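Local coordinates for diol-dehydratase (Roseburia inulinivorans, PDB 5I2A), which dehydrates 1,2-propanediol without vitamin B12, probably through the radical chemistry of the glycyl radical enzyme family, at residues E491-Y496 and A671-R676; T567-V572 and V663-R668. All blocks are in the same frame, centred on the assembly; numbering follows the deposited sequence.

Interaction 1 (E491-Y496 and A671-R676); sequences EFMEAY and AYFYTR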
ATOM      1  N   GLU A 491     -22.612 -40.730   1.562  1.00 24.98           N
ATOM      2  CA  GLU A 491     -21.219 -40.623   2.005  1.00 26.51           C
ATOM      3  C   GLU A 491     -20.299 -40.168   0.876  1.00 25.37           C
ATOM      4  O   GLU A 491     -19.372 -39.385   1.092  1.00 21.89           O
ATOM      5  CB  GLU A 491     -20.713 -41.953   2.561  1.00 28.02           C
ATOM      6  CG  GLU A 491     -21.062 -42.200   4.024  1.00 33.73           C
ATOM      7  CD  GLU A 491     -20.540 -43.537   4.523  1.00 36.43           C
ATOM      8  OE1 GLU A 491     -21.280 -44.220   5.254  1.00 47.81           O
ATOM      9  OE2 GLU A 491     -19.397 -43.906   4.179  1.00 34.94           O
ATOM     10  N   PHE A 492     -20.546 -40.682  -0.321  1.00 23.20           N
ATOM     11  CA  PHE A 492     -19.818 -40.229  -1.496  1.00 22.75           C
ATOM     12  C   PHE A 492     -20.102 -38.744  -1.725  1.00 23.14           C
ATOM     13  O   PHE A 492     -19.181 -37.973  -1.932  1.00 19.82           O
ATOM     14  CB  PHE A 492     -20.200 -41.053  -2.727  1.00 22.66           C
ATOM     15  CG  PHE A 492     -19.365 -40.752  -3.953  1.00 22.88           C
ATOM     16  CD1 PHE A 492     -19.611 -39.621  -4.721  1.00 22.77           C
ATOM     17  CD2 PHE A 492     -18.364 -41.616  -4.352  1.00 20.56           C
ATOM     18  CE1 PHE A 492     -18.851 -39.337  -5.842  1.00 16.92           C
ATOM     19  CE2 PHE A 492     -17.606 -41.353  -5.480  1.00 19.10           C
ATOM     20  CZ  PHE A 492     -17.848 -40.204  -6.223  1.00 21.21           C
ATOM     21  N   MET A 493     -21.379 -38.359  -1.690  1.00 22.55           N
ATOM     22  CA  MET A 493     -21.786 -36.966  -1.918  1.00 22.13           C
ATOM     23  C   MET A 493     -21.108 -36.021  -0.952  1.00 22.63           C
ATOM     24  O   MET A 493     -20.654 -34.949  -1.341  1.00 21.79           O
ATOM     25  CB  MET A 493     -23.304 -36.797  -1.782  1.00 19.37           C
ATOM     26  CG  MET A 493     -24.062 -36.853  -3.081  1.00 28.88           C
ATOM     27  SD  MET A 493     -23.661 -35.508  -4.207  1.00 27.99           S
ATOM     28  CE  MET A 493     -25.162 -34.554  -4.219  1.00 23.25           C
ATOM     29  N   GLU A 494     -21.061 -36.430   0.315  1.00 21.24           N
ATOM     30  CA  GLU A 494     -20.430 -35.647   1.359  1.00 18.32           C
ATOM     31  C   GLU A 494     -18.929 -35.496   1.103  1.00 20.63           C
ATOM     32  O   GLU A 494     -18.365 -34.420   1.292  1.00 19.32           O
ATOM     33  CB  GLU A 494     -20.699 -36.284   2.727  1.00 24.68           C
ATOM     34  CG  GLU A 494     -20.001 -35.607   3.894  1.00 21.68           C
ATOM     35  CD  GLU A 494     -20.413 -34.152   4.085  1.00 22.59           C
ATOM     36  OE1 GLU A 494     -21.458 -33.730   3.560  1.00 22.70           O
ATOM     37  OE2 GLU A 494     -19.679 -33.420   4.772  1.00 29.03           O
ATOM     38  N   ALA A 495     -18.284 -36.568   0.659  1.00 19.48           N
ATOM     39  CA  ALA A 495     -16.881 -36.484   0.278  1.00 20.64           C
ATOM     40  C   ALA A 495     -16.683 -35.471  -0.868  1.00 20.46           C
ATOM     41  O   ALA A 495     -15.742 -34.675  -0.849  1.00 16.35           O
ATOM     42  CB  ALA A 495     -16.358 -37.860  -0.124  1.00 19.65           C
ATOM     43  N   TYR A 496     -17.577 -35.503  -1.855  1.00 17.16           N
ATOM     44  CA  TYR A 496     -17.514 -34.560  -2.965  1.00 14.95           C
ATOM     45  C   TYR A 496     -17.719 -33.127  -2.481  1.00 17.24           C
ATOM     46  O   TYR A 496     -16.998 -32.221  -2.902  1.00 16.09           O
ATOM     47  CB  TYR A 496     -18.545 -34.901  -4.040  1.00 15.10           C
ATOM     48  CG  TYR A 496     -18.561 -33.924  -5.198  1.00 15.37           C
ATOM     49  CD1 TYR A 496     -17.415 -33.676  -5.946  1.00 12.94           C
ATOM     50  CD2 TYR A 496     -19.718 -33.256  -5.546  1.00 14.54           C
ATOM     51  CE1 TYR A 496     -17.433 -32.779  -7.013  1.00 15.14           C
ATOM     52  CE2 TYR A 496     -19.744 -32.356  -6.604  1.00 14.55           C
ATOM     53  CZ  TYR A 496     -18.607 -32.123  -7.327  1.00 15.01           C
ATOM     54  OH  TYR A 496     -18.650 -31.229  -8.358  1.00 14.35           O
ATOM     55  N   ALA A 671     -24.766 -28.163  -8.067  1.00 16.56           N
ATOM     56  CA  ALA A 671     -24.540 -26.745  -8.325  1.00 16.64           C
ATOM     57  C   ALA A 671     -24.403 -25.982  -6.998  1.00 19.53           C
ATOM     58  O   ALA A 671     -23.519 -25.134  -6.852  1.00 18.82           O
ATOM     59  CB  ALA A 671     -25.657 -26.166  -9.165  1.00 14.36           C
ATOM     60  N   TYR A 672     -25.252 -26.319  -6.024  1.00 16.06           N
ATOM     61  CA  TYR A 672     -25.193 -25.677  -4.718  1.00 16.82           C
ATOM     62  C   TYR A 672     -23.864 -25.909  -3.997  1.00 17.59           C
ATOM     63  O   TYR A 672     -23.439 -25.063  -3.229  1.00 16.65           O
ATOM     64  CB  TYR A 672     -26.333 -26.161  -3.825  1.00 19.36           C
ATOM     65  CG  TYR A 672     -27.623 -25.378  -3.949  1.00 17.41           C
ATOM     66  CD1 TYR A 672     -27.621 -23.991  -4.037  1.00 15.00           C
ATOM     67  CD2 TYR A 672     -28.846 -26.035  -3.964  1.00 16.38           C
ATOM     68  CE1 TYR A 672     -28.813 -23.283  -4.128  1.00 17.40           C
ATOM     69  CE2 TYR A 672     -30.042 -25.336  -4.066  1.00 18.04           C
ATOM     70  CZ  TYR A 672     -30.025 -23.973  -4.146  1.00 17.46           C
ATOM     71  OH  TYR A 672     -31.218 -23.302  -4.245  1.00 16.64           O
ATOM     72  N   PHE A 673     -23.214 -27.047  -4.241  1.00 15.22           N
ATOM     73  CA  PHE A 673     -21.896 -27.311  -3.641  1.00 17.51           C
ATOM     74  C   PHE A 673     -20.854 -26.288  -4.115  1.00 18.55           C
ATOM     75  O   PHE A 673     -19.779 -26.144  -3.513  1.00 15.79           O
ATOM     76  CB  PHE A 673     -21.410 -28.736  -3.969  1.00 17.00           C
ATOM     77  CG  PHE A 673     -22.114 -29.816  -3.195  1.00 17.46           C
ATOM     78  CD1 PHE A 673     -23.053 -29.497  -2.228  1.00 17.30           C
ATOM     79  CD2 PHE A 673     -21.819 -31.147  -3.421  1.00 17.81           C
ATOM     80  CE1 PHE A 673     -23.700 -30.495  -1.495  1.00 21.81           C
ATOM     81  CE2 PHE A 673     -22.454 -32.150  -2.696  1.00 19.22           C
ATOM     82  CZ  PHE A 673     -23.400 -31.819  -1.736  1.00 20.54           C
ATOM     83  N   TYR A 674     -21.170 -25.601  -5.210  1.00 14.06           N
ATOM     84  CA  TYR A 674     -20.299 -24.554  -5.731  1.00 14.36           C
ATOM     85  C   TYR A 674     -20.841 -23.165  -5.391  1.00 14.83           C
ATOM     86  O   TYR A 674     -20.105 -22.319  -4.899  1.00 12.91           O
ATOM     87  CB  TYR A 674     -20.128 -24.690  -7.249  1.00 12.23           C
ATOM     88  CG  TYR A 674     -19.207 -23.652  -7.861  1.00 14.98           C
ATOM     89  CD1 TYR A 674     -17.830 -23.748  -7.719  1.00 11.77           C
ATOM     90  CD2 TYR A 674     -19.713 -22.581  -8.590  1.00 11.86           C
ATOM     91  CE1 TYR A 674     -16.985 -22.802  -8.281  1.00 12.14           C
ATOM     92  CE2 TYR A 674     -18.872 -21.633  -9.165  1.00 11.53           C
ATOM     93  CZ  TYR A 674     -17.514 -21.750  -9.007  1.00 10.84           C
ATOM     94  OH  TYR A 674     -16.679 -20.812  -9.558  1.00 11.70           O
ATOM     95  N   THR A 675     -22.133 -22.945  -5.624  1.00 15.88           N
ATOM     96  CA  THR A 675     -22.697 -21.600  -5.510  1.00 15.00           C
ATOM     97  C   THR A 675     -22.960 -21.145  -4.073  1.00 16.65           C
ATOM     98  O   THR A 675     -22.874 -19.968  -3.786  1.00 14.07           O
ATOM     99  CB  THR A 675     -24.012 -21.472  -6.307  1.00 14.79           C
ATOM    100  OG1 THR A 675     -24.963 -22.425  -5.826  1.00 15.09           O
ATOM    101  CG2 THR A 675     -23.756 -21.711  -7.809  1.00 13.07           C
ATOM    102  N   ARG A 676     -23.289 -22.061  -3.171  1.00 15.24           N
ATOM    103  CA  ARG A 676     -23.589 -21.654  -1.808  1.00 14.67           C
ATOM    104  C   ARG A 676     -22.340 -21.292  -1.006  1.00 17.49           C
ATOM    105  O   ARG A 676     -22.337 -20.263  -0.340  1.00 16.88           O
ATOM    106  CB  ARG A 676     -24.390 -22.723  -1.079  1.00 17.03           C
ATOM    107  CG  ARG A 676     -25.741 -22.206  -0.661  1.00 28.89           C
ATOM    108  CD  ARG A 676     -26.596 -23.271  -0.043  1.00 31.44           C
ATOM    109  NE  ARG A 676     -27.986 -23.074  -0.424  1.00 34.28           N
ATOM    110  CZ  ARG A 676     -28.838 -24.067  -0.633  1.00 30.57           C
ATOM    111  NH1 ARG A 676     -28.437 -25.324  -0.488  1.00 34.63           N
ATOM    112  NH2 ARG A 676     -30.091 -23.800  -0.970  1.00 44.28           N
TER
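Phe-673 pushes its ring from helix 661-678 against Met-493 and Tyr-496, which lie one helical turn apart on helix 489-521. The backbones stay well separated, with the CA atoms of Tyr-496 and Phe-673 8.5 Å apart, and the phenyl ring bridges the gap between the helices. Its CD2-CE2 edge does the closest work. CD2 of Phe-673 meets CD2 of Tyr-496 at 3.7 Å, the tyrosine carbon lying near the plane of the phenyl ring at its rim. Next to it, CE2 of Phe-673 comes within 3.6 Å of the backbone O of Met-493, which approaches the ring obliquely, and 3.9 Å from the same residue's SD. The methionine chain, bent at both chi2 and chi3, curls its CE back to CE2 and CZ. Its SD lies 5.1 Å from the centroid of the Phe-673 ring, again obliquely, 66° off the ring normal. Tyr-496 presents its ring because CG is anti to its backbone N (chi1 178°), while its OH is hydrogen-bonded to the O of Met-458. Replacing Phe-673 with an alanine would probably leave a gap between the helices and free the Met-493 thioether to turn.

The other side is looser and more polar. Phe-673 is partly exposed, unlike the buried Met-493 and Tyr-496, and the polar side is formed by Arg-497, which touches the phenyl ring and is salt-bridged to Glu-494. On helix 661-678, the buried Tyr-674 reaches strands 454-457 and 548-556: its ring meets Phe-456, and its OH is hydrogen-bonded to the O of Pro-553. The contact is thus a Met-aromatic pairing between two helices of the PFL-like fold.

Interaction 2 (T567-V572 and V663-R668); sequences TIKKLV and VDELAR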
ATOM      1  N   THR A 567     -24.996 -41.820 -12.168  1.00 18.19           N
ATOM      2  CA  THR A 567     -24.362 -43.110 -12.426  1.00 19.45           C
ATOM      3  C   THR A 567     -23.976 -43.834 -11.127  1.00 23.65           C
ATOM      4  O   THR A 567     -24.298 -45.010 -10.922  1.00 22.15           O
ATOM      5  CB  THR A 567     -23.112 -42.945 -13.273  1.00 19.11           C
ATOM      6  OG1 THR A 567     -23.488 -42.648 -14.620  1.00 18.88           O
ATOM      7  CG2 THR A 567     -22.248 -44.217 -13.238  1.00 18.00           C
ATOM      8  N   ILE A 568     -23.303 -43.105 -10.248  1.00 18.81           N
ATOM      9  CA  ILE A 568     -22.799 -43.669  -9.003  1.00 20.48           C
ATOM     10  C   ILE A 568     -23.938 -44.093  -8.095  1.00 25.33           C
ATOM     11  O   ILE A 568     -23.928 -45.195  -7.552  1.00 22.06           O
ATOM     12  CB  ILE A 568     -21.895 -42.669  -8.275  1.00 17.84           C
ATOM     13  CG1 ILE A 568     -20.635 -42.425  -9.113  1.00 18.49           C
ATOM     14  CG2 ILE A 568     -21.529 -43.176  -6.879  1.00 19.51           C
ATOM     15  CD1 ILE A 568     -19.932 -41.137  -8.786  1.00 19.89           C
ATOM     16  N   LYS A 569     -24.933 -43.220  -7.964  1.00 24.13           N
ATOM     17  CA  LYS A 569     -26.089 -43.500  -7.131  1.00 24.74           C
ATOM     18  C   LYS A 569     -26.860 -44.727  -7.625  1.00 27.23           C
ATOM     19  O   LYS A 569     -27.178 -45.609  -6.832  1.00 27.60           O
ATOM     20  CB  LYS A 569     -27.011 -42.287  -7.072  1.00 23.00           C
ATOM     21  CG  LYS A 569     -28.153 -42.424  -6.094  1.00 22.82           C
ATOM     22  CD  LYS A 569     -29.198 -41.343  -6.325  1.00 26.99           C
ATOM     23  CE  LYS A 569     -30.123 -41.195  -5.122  1.00 27.80           C
ATOM     24  NZ  LYS A 569     -31.394 -40.524  -5.482  1.00 37.63           N
ATOM     25  N   LYS A 570     -27.129 -44.791  -8.928  1.00 26.56           N
ATOM     26  CA  LYS A 570     -27.922 -45.878  -9.515  1.00 26.16           C
ATOM     27  C   LYS A 570     -27.181 -47.195  -9.694  1.00 26.14           C
ATOM     28  O   LYS A 570     -27.605 -48.217  -9.169  1.00 29.41           O
ATOM     29  CB  LYS A 570     -28.468 -45.468 -10.873  1.00 24.70           C
ATOM     30  CG  LYS A 570     -29.641 -44.541 -10.804  1.00 33.36           C
ATOM     31  CD  LYS A 570     -30.767 -45.132 -10.001  1.00 37.98           C
ATOM     32  CE  LYS A 570     -31.904 -44.145  -9.900  1.00 42.15           C
ATOM     33  NZ  LYS A 570     -32.952 -44.590  -8.945  1.00 46.37           N
ATOM     34  N   LEU A 571     -26.074 -47.176 -10.421  1.00 27.35           N
ATOM     35  CA  LEU A 571     -25.399 -48.413 -10.796  1.00 24.64           C
ATOM     36  C   LEU A 571     -24.494 -48.992  -9.711  1.00 28.52           C
ATOM     37  O   LEU A 571     -24.279 -50.194  -9.680  1.00 26.93           O
ATOM     38  CB  LEU A 571     -24.586 -48.206 -12.071  1.00 24.39           C
ATOM     39  CG  LEU A 571     -25.389 -47.714 -13.267  1.00 26.92           C
ATOM     40  CD1 LEU A 571     -24.535 -47.730 -14.516  1.00 25.70           C
ATOM     41  CD2 LEU A 571     -26.628 -48.578 -13.439  1.00 32.23           C
ATOM     42  N   VAL A 572     -23.964 -48.158  -8.822  1.00 27.25           N
ATOM     43  CA  VAL A 572     -23.073 -48.681  -7.794  1.00 26.91           C
ATOM     44  C   VAL A 572     -23.804 -48.969  -6.472  1.00 28.22           C
ATOM     45  O   VAL A 572     -23.723 -50.082  -5.964  1.00 36.87           O
ATOM     46  CB  VAL A 572     -21.884 -47.729  -7.535  1.00 26.02           C
ATOM     47  CG1 VAL A 572     -21.042 -48.227  -6.370  1.00 25.37           C
ATOM     48  CG2 VAL A 572     -21.021 -47.604  -8.782  1.00 22.10           C
ATOM     49  N   VAL A 663     -32.494 -37.276 -11.941  1.00 23.19           N
ATOM     50  CA  VAL A 663     -31.196 -36.793 -12.398  1.00 18.63           C
ATOM     51  C   VAL A 663     -31.051 -35.315 -12.090  1.00 21.28           C
ATOM     52  O   VAL A 663     -30.048 -34.884 -11.529  1.00 22.25           O
ATOM     53  CB  VAL A 663     -30.993 -36.966 -13.905  1.00 20.47           C
ATOM     54  CG1 VAL A 663     -29.543 -36.695 -14.243  1.00 23.29           C
ATOM     55  CG2 VAL A 663     -31.389 -38.354 -14.338  1.00 25.75           C
ATOM     56  N   ASP A 664     -32.067 -34.544 -12.461  1.00 18.71           N
ATOM     57  CA  ASP A 664     -31.971 -33.094 -12.398  1.00 18.40           C
ATOM     58  C   ASP A 664     -31.812 -32.576 -10.971  1.00 23.21           C
ATOM     59  O   ASP A 664     -31.189 -31.535 -10.757  1.00 21.28           O
ATOM     60  CB  ASP A 664     -33.186 -32.454 -13.055  1.00 12.87           C
ATOM     61  CG  ASP A 664     -33.277 -32.767 -14.547  1.00 18.89           C
ATOM     62  OD1 ASP A 664     -32.286 -33.286 -15.111  1.00 17.34           O
ATOM     63  OD2 ASP A 664     -34.330 -32.492 -15.151  1.00 16.49           O
ATOM     64  N   GLU A 665     -32.348 -33.304  -9.997  1.00 18.20           N
ATOM     65  CA  GLU A 665     -32.262 -32.861  -8.609  1.00 18.47           C
ATOM     66  C   GLU A 665     -30.803 -32.934  -8.161  1.00 17.49           C
ATOM     67  O   GLU A 665     -30.355 -32.124  -7.361  1.00 23.11           O
ATOM     68  CB  GLU A 665     -33.170 -33.700  -7.689  1.00 22.07           C
ATOM     69  CG  GLU A 665     -32.655 -35.124  -7.418  1.00 36.63           C
ATOM     70  CD  GLU A 665     -33.627 -36.003  -6.622  1.00 46.91           C
ATOM     71  OE1 GLU A 665     -34.652 -35.490  -6.116  1.00 50.65           O
ATOM     72  OE2 GLU A 665     -33.352 -37.217  -6.501  1.00 53.77           O
ATOM     73  N   LEU A 666     -30.057 -33.893  -8.699  1.00 20.26           N
ATOM     74  CA  LEU A 666     -28.630 -33.991  -8.412  1.00 17.62           C
ATOM     75  C   LEU A 666     -27.846 -32.851  -9.073  1.00 18.16           C
ATOM     76  O   LEU A 666     -26.865 -32.381  -8.522  1.00 19.45           O
ATOM     77  CB  LEU A 666     -28.074 -35.335  -8.864  1.00 18.95           C
ATOM     78  CG  LEU A 666     -28.576 -36.574  -8.123  1.00 24.83           C
ATOM     79  CD1 LEU A 666     -27.922 -37.811  -8.695  1.00 21.11           C
ATOM     80  CD2 LEU A 666     -28.297 -36.470  -6.632  1.00 26.18           C
ATOM     81  N   ALA A 667     -28.280 -32.409 -10.246  1.00 17.11           N
ATOM     82  CA  ALA A 667     -27.666 -31.246 -10.875  1.00 18.46           C
ATOM     83  C   ALA A 667     -27.850 -30.020  -9.994  1.00 18.38           C
ATOM     84  O   ALA A 667     -26.913 -29.248  -9.801  1.00 17.20           O
ATOM     85  CB  ALA A 667     -28.245 -31.006 -12.247  1.00 14.25           C
ATOM     86  N   ARG A 668     -29.059 -29.857  -9.465  1.00 15.66           N
ATOM     87  CA  ARG A 668     -29.373 -28.733  -8.590  1.00 17.08           C
ATOM     88  C   ARG A 668     -28.530 -28.797  -7.321  1.00 19.12           C
ATOM     89  O   ARG A 668     -27.939 -27.805  -6.900  1.00 16.41           O
ATOM     90  CB  ARG A 668     -30.865 -28.721  -8.228  1.00 18.02           C
ATOM     91  CG  ARG A 668     -31.298 -27.593  -7.262  1.00 18.44           C
ATOM     92  CD  ARG A 668     -32.802 -27.692  -6.929  1.00 21.16           C
ATOM     93  NE  ARG A 668     -33.279 -26.662  -6.000  1.00 19.45           N
ATOM     94  CZ  ARG A 668     -33.656 -25.432  -6.351  1.00 24.50           C
ATOM     95  NH1 ARG A 668     -33.591 -25.039  -7.620  1.00 19.84           N
ATOM     96  NH2 ARG A 668     -34.086 -24.578  -5.427  1.00 24.50           N
TER
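Lys-569 and Leu-666 mark the nearest backbone approach of two helical segments, yet their CA atoms remain 9.9 Å apart, and long side chains must make the connection. Lys-569 starts toward helix 661-678 with CG anti to its backbone N (chi1 -173°) and continues fully extended, carrying its ammonium group across the interval. Midway along, its CD passes 4.4 Å from CD1 of the buried Leu-666, whose CB is directed toward helix 558-574, a light apolar contact. At the far end, NZ of Lys-569 stands 4.0 Å from OE2 of Glu-665. This is a long salt bridge, better read as electrostatic attraction than as a hydrogen bond, and the two side chains cross at about a right angle. Glu-665 brings its carboxylate round because CG sits between the backbone N and the carbonyl carbon (chi1 73°), with the rest of the chain extended. The ammonium group has a second acidic partner in Glu-662, which also pairs with Lys-570, so the glutamates and lysines probably balance one another's charge along the exposed border of the contact. The leucine methyl and the lysine methylenes form the more sheltered part beneath.

A wider pi-type turn runs through 568-572 of the first helix. Around the pair, Phe-489 at the start of helix 489-521 touches both Lys-569 and Leu-666, bringing a third helix against the contact, while Ile-568 and Val-572 turn to Met-580 and Leu-583 of helix 580-588. Helix 558-574 thus packs against helices 489-521, 580-588 and 661-678.

Overall arrangement
Helix 661-678 serves both contacts: residues 663-668 meet helix 558-574 in interaction 2, and residues 671-676, further along, meet helix 489-521 in interaction 1. The two centres are 13 Å apart. The other two helices also touch directly, with CZ of Phe-492 3.4 Å from CD1 of Ile-568, so the three helices pack on one another in pairs. Both segments of interaction 2 fall in the sequence between the two segments of interaction 1. Their centres lie about 26 and 31 Å from the centre of the chain, for interactions 1 and 2 respectively, and neither includes Gly-817, the predicted glycyl radical site.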